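Local coordinates for uncharacterized protein (Legionella longbeachae NSW150, PDB 4JZA) that probably removes the 3-phosphate of phosphatidylinositol 3-phosphate, acting as a phosphoinositide phosphatase in the encounter between pathogen and host, at residues Glu197-Ala202 / Thr282-Phe287; Tyr351-Leu356 / Ser369-Arg374; Lys401-Ser406 / Gly543-Gly548. One frame throughout, in Å; residues are numbered along the deposited sequence.

Contact 1: residues Glu197-Ala202 / Thr282-Phe287; sequences EEYQHA and TQFKKF
Y199 and F284 meet edge to face. The edge of the tyrosine is directed at the face of the phenylalanine, with centroids 5.9 Å apart and ring planes inclined at 75°. The tyrosine also touches the start of the F284 side chain, Y199 CE2 lying 4.0 Å from F284 CB near the plane of the tyrosine ring. The two side chains run past each other in opposite senses, and the tyrosine reaches across because its CG is set between the backbone N and the carbonyl carbon (chi1 73°). Q200, one residue on, slides along F284 in the same antiparallel manner with an extended chain. Its CG comes within 3.6 Å of F284 CD1, and its amide plane stands steeply to that ring. Beyond F284 the amide reaches F287, where Q200 OE1 is placed 3.6 Å above the ring plane, offset toward the rim. Within its own helix Q200 CG also lies over one face of the Y199 ring, while E197 OE1 sits in plane at the edge of that tyrosine. E197 occupies the N-cap position of helix 198-206, and its carbonyl O accepts from H201 N at 2.9 Å. Edge-to-face partners F221 and Y203 extend the aromatic cluster round F284, and M266 and L270 touch Y199. The axes of the short segments 198-202 and 282-287 approach to 11.6 Å, with their N-to-C directions 59° apart. This aromatic helix-helix packing joins helices 198-206 and 274-288 in a largely helical setting without strands, segment 197-202 falling in the phosphoinositide phosphatase insertion-domain family.

Contact 2: residues Tyr351-Leu356 / Ser369-Arg374; sequences YAAHSL and SAKRYR
S369 OG is shared by three groups: it accepts a weak bond from L356 N across the hairpin at 3.4 Å, accepts from R372 NH1 at 3.3 Å, and donates to A370 O. The hydroxyl reaches this spot by standing between its backbone N and carbonyl carbon (chi1 87°). The R372 bond arrives close to the guanidinium plane. One face of that guanidinium meets the edge of the H354 ring, the two planes being 84° apart although the side chains point the same way. Further along the hairpin the backbones form an antiparallel ladder: A352 pairs with R374 and H354 with R372 as hydrogen-bonded pairs, and R374 N to A352 O measures 2.8 Å with an N-H...O angle of 172°. A353 and Y373 form the non-hydrogen-bonded pair between them, A353 CB resting 3.6 Å from Y373 CE2 on the opposite side of the sheet from the arginines. Both arginines also have acidic partners, R372 with D565 of helix 556-574 and R374 with D164, while R374 NH2 additionally bonds G553 O. The hairpin therefore brings two arginines to one face beside acids that would probably balance their charge, with S369 helping to fix the rotation of R372.

Contact 3: residues Lys401-Ser406 / Gly543-Gly548; sequences KVMEYS and GGHSYG
H545 and V402 link the mixed sheet to the end of a helix: strand 545-549 receives, on its side chains, the type I turn M403-S406 that follows helix 388-402. The histidine CG lies opposite the backbone N (chi1 180°), which carries the ring out from the strand. H545 NE2 then donates to V402 O at 3.0 Å with an N-H...O angle of 164°, the donor lying in the carbonyl plane and the acceptor close to the plane of the imidazole. The edge of the same ring is also met by selenomethionine M403, whose SE is 4.0 Å from H545 CD2. That side chain starts away from the strand and is folded back by bends at chi2 (-72°) and chi3, so that CE comes 4.0 Å from Y547 CD2, crossing the tyrosine at about a right angle. V402 packs its CG1 branch against one face of Y547, though the modelled closeness is doubtful. Y547, whose CG is also anti to the backbone N, has its hydroxyl bonded to S375 OG. One face of H545 is covered by S406, with CB 3.6 Å from H545 CG and the backbone N above the ring centre. A Schellman motif, with G543 at positive phi, ends helix 524-542 shortly ahead of H545. Beyond the strand the sequence carries the CX5R signature of cysteine-dependent phosphatases, running into the start of helix 556-574, so this packing probably borders the phosphate-binding loop. Within the turn, M403 O accepts twice from one residue: S406 N at 3.0 Å, and S406 OG, which approaches in the carbonyl plane on a lone pair.

In the fold
The three contacts follow one another along the chain without overlap. Contact 1 stands apart in a helical part that overlaps the insertion-domain family, its centre about 47 Å from the centre of contact 2 and about 41 Å from that of contact 3. Contacts 2 and 3 have centres about 10 Å apart and share the nine-stranded mixed sheet, where strands 365-374 and 545-549 are parallel neighbours. They touch directly: Y373 N lies 2.9 Å from S546 O, and Y351 OH lies 2.9 Å from E404 OE2. Contact 2 pairs two strands of the sheet; contact 3 packs the end of helix 388-402 on strand 545-549, after which the probable catalytic loop follows.

Contact 1: residues Glu197-Ala202 / Thr282-Phe287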
loop_
_atom_site.group_PDB
_atom_site.type_symbol
_atom_site.label_atom_id
_atom_site.label_comp_id
_atom_site.label_asym_id
_atom_site.label_seq_id
_atom_site.Cartn_x
_atom_site.Cartn_y
_atom_site.Cartn_z
ATOM N N GLU A 197 20.744 16.560 -4.174
ATOM C CA GLU A 197 20.966 15.795 -5.393
ATOM C C GLU A 197 21.615 14.434 -5.116
ATOM O O GLU A 197 22.250 14.232 -4.087
ATOM C CB GLU A 197 21.852 16.584 -6.338
ATOM C CG GLU A 197 21.192 17.806 -6.961
ATOM C CD GLU A 197 22.068 18.457 -8.023
ATOM O OE1 GLU A 197 22.539 17.752 -8.960
ATOM O OE2 GLU A 197 22.312 19.678 -7.913
ATOM N N GLU A 198 21.502 13.505 -6.052
ATOM C CA GLU A 198 21.893 12.130 -5.764
ATOM C C GLU A 198 23.318 12.064 -5.246
ATOM O O GLU A 198 23.563 11.354 -4.286
ATOM C CB GLU A 198 21.681 11.166 -6.970
ATOM C CG GLU A 198 21.887 9.670 -6.635
ATOM C CD GLU A 198 21.691 8.680 -7.822
ATOM O OE1 GLU A 198 22.202 7.512 -7.749
ATOM O OE2 GLU A 198 21.032 9.045 -8.826
ATOM N N TYR A 199 24.268 12.766 -5.861
ATOM C CA TYR A 199 25.693 12.601 -5.445
ATOM C C TYR A 199 25.925 13.136 -4.030
ATOM O O TYR A 199 26.760 12.639 -3.270
ATOM C CB TYR A 199 26.690 13.219 -6.460
ATOM C CG TYR A 199 26.710 14.712 -6.444
ATOM C CD1 TYR A 199 25.696 15.420 -7.030
ATOM C CD2 TYR A 199 27.747 15.433 -5.816
ATOM C CE1 TYR A 199 25.679 16.810 -7.016
ATOM C CE2 TYR A 199 27.744 16.825 -5.811
ATOM C CZ TYR A 199 26.694 17.514 -6.429
ATOM O OH TYR A 199 26.568 18.892 -6.478
ATOM N N GLN A 200 25.159 14.141 -3.667
ATOM C CA GLN A 200 25.342 14.755 -2.371
ATOM C C GLN A 200 24.735 13.845 -1.330
ATOM O O GLN A 200 25.292 13.687 -0.255
ATOM C CB GLN A 200 24.704 16.150 -2.325
ATOM C CG GLN A 200 25.296 17.172 -3.302
ATOM C CD GLN A 200 24.541 18.500 -3.272
ATOM O OE1 GLN A 200 24.722 19.296 -2.382
ATOM N NE2 GLN A 200 23.686 18.715 -4.223
ATOM N N HIS A 201 23.592 13.247 -1.661
ATOM C CA HIS A 201 22.953 12.230 -0.809
ATOM C C HIS A 201 23.930 11.089 -0.546
ATOM O O HIS A 201 24.020 10.609 0.600
ATOM C CB HIS A 201 21.677 11.670 -1.469
ATOM C CG HIS A 201 20.663 11.110 -0.505
ATOM N ND1 HIS A 201 19.867 11.906 0.291
ATOM C CD2 HIS A 201 20.288 9.839 -0.240
ATOM C CE1 HIS A 201 19.043 11.153 1.000
ATOM N NE2 HIS A 201 19.291 9.894 0.708
ATOM N N ALA A 202 24.667 10.661 -1.570
ATOM C CA ALA A 202 25.626 9.612 -1.339
ATOM C C ALA A 202 26.735 10.083 -0.382
ATOM O O ALA A 202 27.201 9.297 0.486
ATOM C CB ALA A 202 26.227 9.121 -2.633
ATOM N N THR A 282 32.439 21.998 -7.718
ATOM C CA THR A 282 32.642 23.351 -7.163
ATOM C C THR A 282 31.301 23.921 -6.667
ATOM O O THR A 282 31.252 24.817 -5.841
ATOM C CB THR A 282 33.449 24.327 -8.092
ATOM O OG1 THR A 282 32.822 24.415 -9.376
ATOM C CG2 THR A 282 35.004 23.894 -8.213
ATOM N N GLN A 283 30.223 23.325 -7.132
ATOM C CA GLN A 283 28.885 23.627 -6.640
ATOM C C GLN A 283 28.549 22.997 -5.271
ATOM O O GLN A 283 27.728 23.532 -4.527
ATOM C CB GLN A 283 27.931 23.114 -7.690
ATOM C CG GLN A 283 26.457 23.267 -7.411
ATOM C CD GLN A 283 25.680 22.478 -8.436
ATOM O OE1 GLN A 283 25.141 21.401 -8.131
ATOM N NE2 GLN A 283 25.722 22.945 -9.697
ATOM N N PHE A 284 29.182 21.866 -4.943
ATOM C CA PHE A 284 29.059 21.245 -3.614
ATOM C C PHE A 284 29.905 21.997 -2.570
ATOM O O PHE A 284 29.410 22.282 -1.474
ATOM C CB PHE A 284 29.413 19.735 -3.657
ATOM C CG PHE A 284 29.012 18.961 -2.411
ATOM C CD1 PHE A 284 27.799 19.209 -1.754
ATOM C CD2 PHE A 284 29.830 17.960 -1.917
ATOM C CE1 PHE A 284 27.427 18.507 -0.622
ATOM C CE2 PHE A 284 29.457 17.243 -0.782
ATOM C CZ PHE A 284 28.256 17.519 -0.130
ATOM N N LYS A 285 31.152 22.354 -2.926
ATOM C CA LYS A 285 32.029 23.236 -2.101
ATOM C C LYS A 285 31.261 24.462 -1.664
ATOM O O LYS A 285 31.288 24.836 -0.492
ATOM C CB LYS A 285 33.292 23.681 -2.884
ATOM C CG LYS A 285 34.360 24.457 -2.097
ATOM C CD LYS A 285 35.078 25.467 -3.002
ATOM C CE LYS A 285 36.457 25.956 -2.508
ATOM N NZ LYS A 285 37.287 24.931 -1.814
ATOM N N LYS A 286 30.568 25.066 -2.626
ATOM C CA LYS A 286 29.777 26.254 -2.389
ATOM C C LYS A 286 28.576 25.936 -1.508
ATOM O O LYS A 286 28.237 26.714 -0.630
ATOM C CB LYS A 286 29.324 26.862 -3.715
ATOM C CG LYS A 286 29.291 28.382 -3.743
ATOM C CD LYS A 286 27.899 28.962 -3.469
ATOM C CE LYS A 286 26.934 28.778 -4.640
ATOM N NZ LYS A 286 27.298 29.596 -5.832
ATOM N N PHE A 287 27.943 24.789 -1.725
ATOM C CA PHE A 287 26.801 24.402 -0.899
ATOM C C PHE A 287 27.178 24.303 0.581
ATOM O O PHE A 287 26.483 24.828 1.455
ATOM C CB PHE A 287 26.261 23.056 -1.361
ATOM C CG PHE A 287 25.163 22.490 -0.482
ATOM C CD1 PHE A 287 23.885 22.971 -0.573
ATOM C CD2 PHE A 287 25.425 21.450 0.430
ATOM C CE1 PHE A 287 22.878 22.437 0.222
ATOM C CE2 PHE A 287 24.431 20.921 1.230
ATOM C CZ PHE A 287 23.149 21.404 1.119
#

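Contact 2: residues Tyr351-Leu356 / Ser369-Arg374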
loop_
_atom_site.group_PDB
_atom_site.type_symbol
_atom_site.label_atom_id
_atom_site.label_comp_id
_atom_site.label_asym_id
_atom_site.label_seq_id
_atom_site.Cartn_x
_atom_site.Cartn_y
_atom_site.Cartn_z
ATOM N N TYR A 351 5.864 -13.013 0.722
ATOM C CA TYR A 351 6.824 -14.082 0.538
ATOM C C TYR A 351 6.323 -15.362 1.162
ATOM O O TYR A 351 5.997 -15.394 2.333
ATOM C CB TYR A 351 8.152 -13.687 1.149
ATOM C CG TYR A 351 9.298 -14.712 1.043
ATOM C CD1 TYR A 351 9.640 -15.311 -0.186
ATOM C CD2 TYR A 351 10.085 -15.025 2.161
ATOM C CE1 TYR A 351 10.711 -16.187 -0.296
ATOM C CE2 TYR A 351 11.160 -15.899 2.057
ATOM C CZ TYR A 351 11.477 -16.487 0.835
ATOM O OH TYR A 351 12.536 -17.401 0.771
ATOM N N ALA A 352 6.280 -16.431 0.379
ATOM C CA ALA A 352 5.629 -17.655 0.844
ATOM C C ALA A 352 6.099 -18.793 0.020
ATOM O O ALA A 352 6.678 -18.577 -1.072
ATOM C CB ALA A 352 4.122 -17.541 0.741
ATOM N N ALA A 353 5.831 -20.000 0.527
ATOM C CA ALA A 353 6.099 -21.200 -0.226
ATOM C C ALA A 353 4.817 -21.954 -0.470
ATOM O O ALA A 353 4.112 -22.287 0.476
ATOM C CB ALA A 353 7.070 -22.079 0.524
ATOM N N HIS A 354 4.561 -22.254 -1.746
ATOM C CA HIS A 354 3.338 -22.906 -2.199
ATOM C C HIS A 354 3.659 -24.337 -2.476
ATOM O O HIS A 354 4.640 -24.621 -3.168
ATOM C CB HIS A 354 2.750 -22.264 -3.500
ATOM C CG HIS A 354 1.462 -22.892 -3.925
ATOM N ND1 HIS A 354 1.395 -23.825 -4.934
ATOM C CD2 HIS A 354 0.211 -22.797 -3.415
ATOM C CE1 HIS A 354 0.158 -24.273 -5.034
ATOM N NE2 HIS A 354 -0.588 -23.656 -4.132
ATOM N N SER A 355 2.823 -25.232 -1.966
ATOM C CA SER A 355 2.979 -26.652 -2.241
ATOM C C SER A 355 1.600 -27.274 -2.391
ATOM O O SER A 355 0.589 -26.661 -2.073
ATOM C CB SER A 355 3.835 -27.359 -1.149
ATOM O OG SER A 355 3.199 -27.296 0.097
ATOM N N LEU A 356 1.595 -28.504 -2.873
ATOM C CA LEU A 356 0.397 -29.268 -3.174
ATOM C C LEU A 356 0.463 -30.649 -2.486
ATOM O O LEU A 356 1.429 -31.405 -2.683
ATOM C CB LEU A 356 0.322 -29.418 -4.692
ATOM C CG LEU A 356 -1.011 -29.882 -5.275
ATOM C CD1 LEU A 356 -2.215 -28.968 -4.970
ATOM C CD2 LEU A 356 -0.784 -29.996 -6.760
ATOM N N SER A 369 3.754 -31.923 -4.828
ATOM C CA SER A 369 4.842 -31.151 -5.372
ATOM C C SER A 369 5.770 -30.777 -4.230
ATOM O O SER A 369 5.338 -30.699 -3.075
ATOM C CB SER A 369 4.311 -29.878 -6.071
ATOM O OG SER A 369 4.168 -28.835 -5.125
ATOM N N ALA A 370 7.033 -30.518 -4.564
ATOM C CA ALA A 370 7.918 -29.728 -3.676
ATOM C C ALA A 370 7.350 -28.284 -3.449
ATOM O O ALA A 370 6.368 -27.840 -4.089
ATOM C CB ALA A 370 9.325 -29.624 -4.275
ATOM N N LYS A 371 7.997 -27.599 -2.510
ATOM C CA LYS A 371 7.798 -26.191 -2.241
ATOM C C LYS A 371 8.164 -25.343 -3.442
ATOM O O LYS A 371 9.208 -25.563 -4.045
ATOM C CB LYS A 371 8.537 -25.774 -0.974
ATOM C CG LYS A 371 7.758 -26.266 0.228
ATOM C CD LYS A 371 8.439 -26.087 1.561
ATOM C CE LYS A 371 7.650 -26.887 2.599
ATOM N NZ LYS A 371 7.726 -26.272 3.961
ATOM N N ARG A 372 7.231 -24.464 -3.846
ATOM C CA ARG A 372 7.446 -23.505 -4.914
ATOM C C ARG A 372 7.277 -22.142 -4.249
ATOM O O ARG A 372 6.269 -21.866 -3.599
ATOM C CB ARG A 372 6.459 -23.712 -6.064
ATOM C CG ARG A 372 6.703 -25.018 -6.826
ATOM C CD ARG A 372 5.469 -25.903 -6.880
ATOM N NE ARG A 372 4.449 -25.305 -7.705
ATOM C CZ ARG A 372 3.151 -25.570 -7.623
ATOM N NH1 ARG A 372 2.673 -26.448 -6.758
ATOM N NH2 ARG A 372 2.318 -24.946 -8.443
ATOM N N TYR A 373 8.279 -21.293 -4.409
ATOM C CA TYR A 373 8.359 -20.041 -3.676
ATOM C C TYR A 373 7.855 -18.834 -4.454
ATOM O O TYR A 373 8.094 -18.702 -5.638
ATOM C CB TYR A 373 9.783 -19.823 -3.164
ATOM C CG TYR A 373 10.267 -20.942 -2.273
ATOM C CD1 TYR A 373 10.752 -22.118 -2.811
ATOM C CD2 TYR A 373 10.225 -20.829 -0.898
ATOM C CE1 TYR A 373 11.185 -23.144 -2.006
ATOM C CE2 TYR A 373 10.659 -21.855 -0.089
ATOM C CZ TYR A 373 11.135 -23.010 -0.652
ATOM O OH TYR A 373 11.570 -24.037 0.140
ATOM N N ARG A 374 7.122 -17.973 -3.765
ATOM C CA ARG A 374 6.475 -16.826 -4.375
ATOM C C ARG A 374 6.752 -15.562 -3.583
ATOM O O ARG A 374 6.915 -15.606 -2.379
ATOM C CB ARG A 374 4.970 -17.060 -4.417
ATOM C CG ARG A 374 4.413 -17.576 -3.106
ATOM C CD ARG A 374 2.956 -17.947 -3.217
ATOM N NE ARG A 374 2.213 -16.972 -3.993
ATOM C CZ ARG A 374 0.896 -16.962 -4.099
ATOM N NH1 ARG A 374 0.178 -17.868 -3.473
ATOM N NH2 ARG A 374 0.298 -16.048 -4.830
#

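Contact 3: residues Lys401-Ser406 / Gly543-Gly548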
loop_
_atom_site.group_PDB
_atom_site.type_symbol
_atom_site.label_atom_id
_atom_site.label_comp_id
_atom_site.label_asym_id
_atom_site.label_seq_id
_atom_site.Cartn_x
_atom_site.Cartn_y
_atom_site.Cartn_z
ATOM N N LYS A 401 17.256 -13.130 -0.602
ATOM C CA LYS A 401 16.393 -13.746 0.381
ATOM C C LYS A 401 15.529 -14.830 -0.289
ATOM O O LYS A 401 15.197 -15.863 0.282
ATOM C CB LYS A 401 15.550 -12.688 1.008
ATOM C CG LYS A 401 14.690 -13.232 2.098
ATOM C CD LYS A 401 15.502 -13.920 3.163
ATOM C CE LYS A 401 14.598 -14.191 4.347
ATOM N NZ LYS A 401 15.322 -14.902 5.452
ATOM N N VAL A 402 15.243 -14.582 -1.540
ATOM C CA VAL A 402 14.309 -15.364 -2.322
ATOM C C VAL A 402 15.021 -16.632 -2.896
ATOM O O VAL A 402 14.392 -17.657 -3.239
ATOM C CB VAL A 402 13.637 -14.359 -3.345
ATOM C CG1 VAL A 402 13.637 -14.811 -4.776
ATOM C CG2 VAL A 402 12.258 -13.928 -2.857
HETATM N N MSE A 403 16.346 -16.578 -2.943
HETATM C CA MSE A 403 17.152 -17.731 -3.297
HETATM C C MSE A 403 17.587 -18.494 -2.064
HETATM O O MSE A 403 18.325 -19.479 -2.170
HETATM C CB MSE A 403 18.362 -17.226 -4.060
HETATM C CG MSE A 403 17.956 -16.542 -5.355
HETATM SE SE MSE A 403 17.344 -17.892 -6.645
HETATM C CE MSE A 403 15.782 -17.018 -7.426
ATOM N N GLU A 404 17.123 -18.110 -0.882
ATOM C CA GLU A 404 17.680 -18.709 0.326
ATOM C C GLU A 404 17.538 -20.241 0.346
ATOM O O GLU A 404 18.384 -20.877 0.891
ATOM C CB GLU A 404 17.156 -18.047 1.628
ATOM C CG GLU A 404 15.734 -18.437 2.071
ATOM C CD GLU A 404 15.177 -17.578 3.225
ATOM O OE1 GLU A 404 15.961 -17.227 4.138
ATOM O OE2 GLU A 404 13.948 -17.273 3.255
ATOM N N TYR A 405 16.498 -20.837 -0.251
ATOM C CA TYR A 405 16.277 -22.301 -0.142
ATOM C C TYR A 405 16.805 -23.057 -1.329
ATOM O O TYR A 405 16.752 -24.292 -1.382
ATOM C CB TYR A 405 14.828 -22.639 0.095
ATOM C CG TYR A 405 14.403 -22.387 1.503
ATOM C CD1 TYR A 405 14.710 -23.286 2.525
ATOM C CD2 TYR A 405 13.674 -21.226 1.840
ATOM C CE1 TYR A 405 14.309 -23.052 3.851
ATOM C CE2 TYR A 405 13.262 -20.978 3.161
ATOM C CZ TYR A 405 13.585 -21.902 4.157
ATOM O OH TYR A 405 13.196 -21.659 5.434
ATOM N N SER A 406 17.376 -22.326 -2.262
ATOM C CA SER A 406 18.188 -22.946 -3.276
ATOM C C SER A 406 19.520 -23.376 -2.659
ATOM O O SER A 406 19.841 -22.989 -1.519
ATOM C CB SER A 406 18.461 -21.947 -4.389
ATOM O OG SER A 406 19.313 -20.909 -3.971
ATOM N N GLY A 543 14.648 -31.120 -9.923
ATOM C CA GLY A 543 15.029 -30.891 -8.511
ATOM C C GLY A 543 15.653 -29.536 -8.219
ATOM O O GLY A 543 16.245 -29.329 -7.175
ATOM N N GLY A 544 15.501 -28.591 -9.133
ATOM C CA GLY A 544 16.023 -27.235 -8.903
ATOM C C GLY A 544 15.088 -26.422 -7.998
ATOM O O GLY A 544 14.048 -26.921 -7.502
ATOM N N HIS A 545 15.477 -25.171 -7.785
ATOM C CA HIS A 545 14.736 -24.254 -6.939
ATOM C C HIS A 545 13.710 -23.476 -7.763
ATOM O O HIS A 545 14.064 -22.783 -8.718
ATOM C CB HIS A 545 15.708 -23.280 -6.295
ATOM C CG HIS A 545 15.055 -22.276 -5.398
ATOM N ND1 HIS A 545 14.291 -22.605 -4.318
ATOM C CD2 HIS A 545 15.062 -20.941 -5.424
ATOM C CE1 HIS A 545 13.860 -21.513 -3.714
ATOM N NE2 HIS A 545 14.340 -20.489 -4.351
ATOM N N SER A 546 12.449 -23.599 -7.373
ATOM C CA SER A 546 11.309 -22.964 -8.064
ATOM C C SER A 546 10.919 -21.637 -7.430
ATOM O O SER A 546 10.442 -21.606 -6.324
ATOM C CB SER A 546 10.107 -23.905 -8.051
ATOM O OG SER A 546 8.951 -23.207 -8.393
ATOM N N TYR A 547 11.186 -20.543 -8.120
ATOM C CA TYR A 547 10.792 -19.216 -7.658
ATOM C C TYR A 547 10.185 -18.431 -8.807
ATOM O O TYR A 547 10.631 -18.537 -9.976
ATOM C CB TYR A 547 11.967 -18.403 -7.039
ATOM C CG TYR A 547 11.579 -16.949 -6.777
ATOM C CD1 TYR A 547 10.758 -16.592 -5.681
ATOM C CD2 TYR A 547 11.937 -15.960 -7.664
ATOM C CE1 TYR A 547 10.367 -15.267 -5.451
ATOM C CE2 TYR A 547 11.552 -14.653 -7.464
ATOM C CZ TYR A 547 10.752 -14.301 -6.351
ATOM O OH TYR A 547 10.340 -12.985 -6.200
ATOM N N GLY A 548 9.190 -17.613 -8.467
ATOM C CA GLY A 548 8.640 -16.672 -9.436
ATOM C C GLY A 548 7.825 -15.577 -8.800
ATOM O O GLY A 548 7.535 -15.614 -7.603
#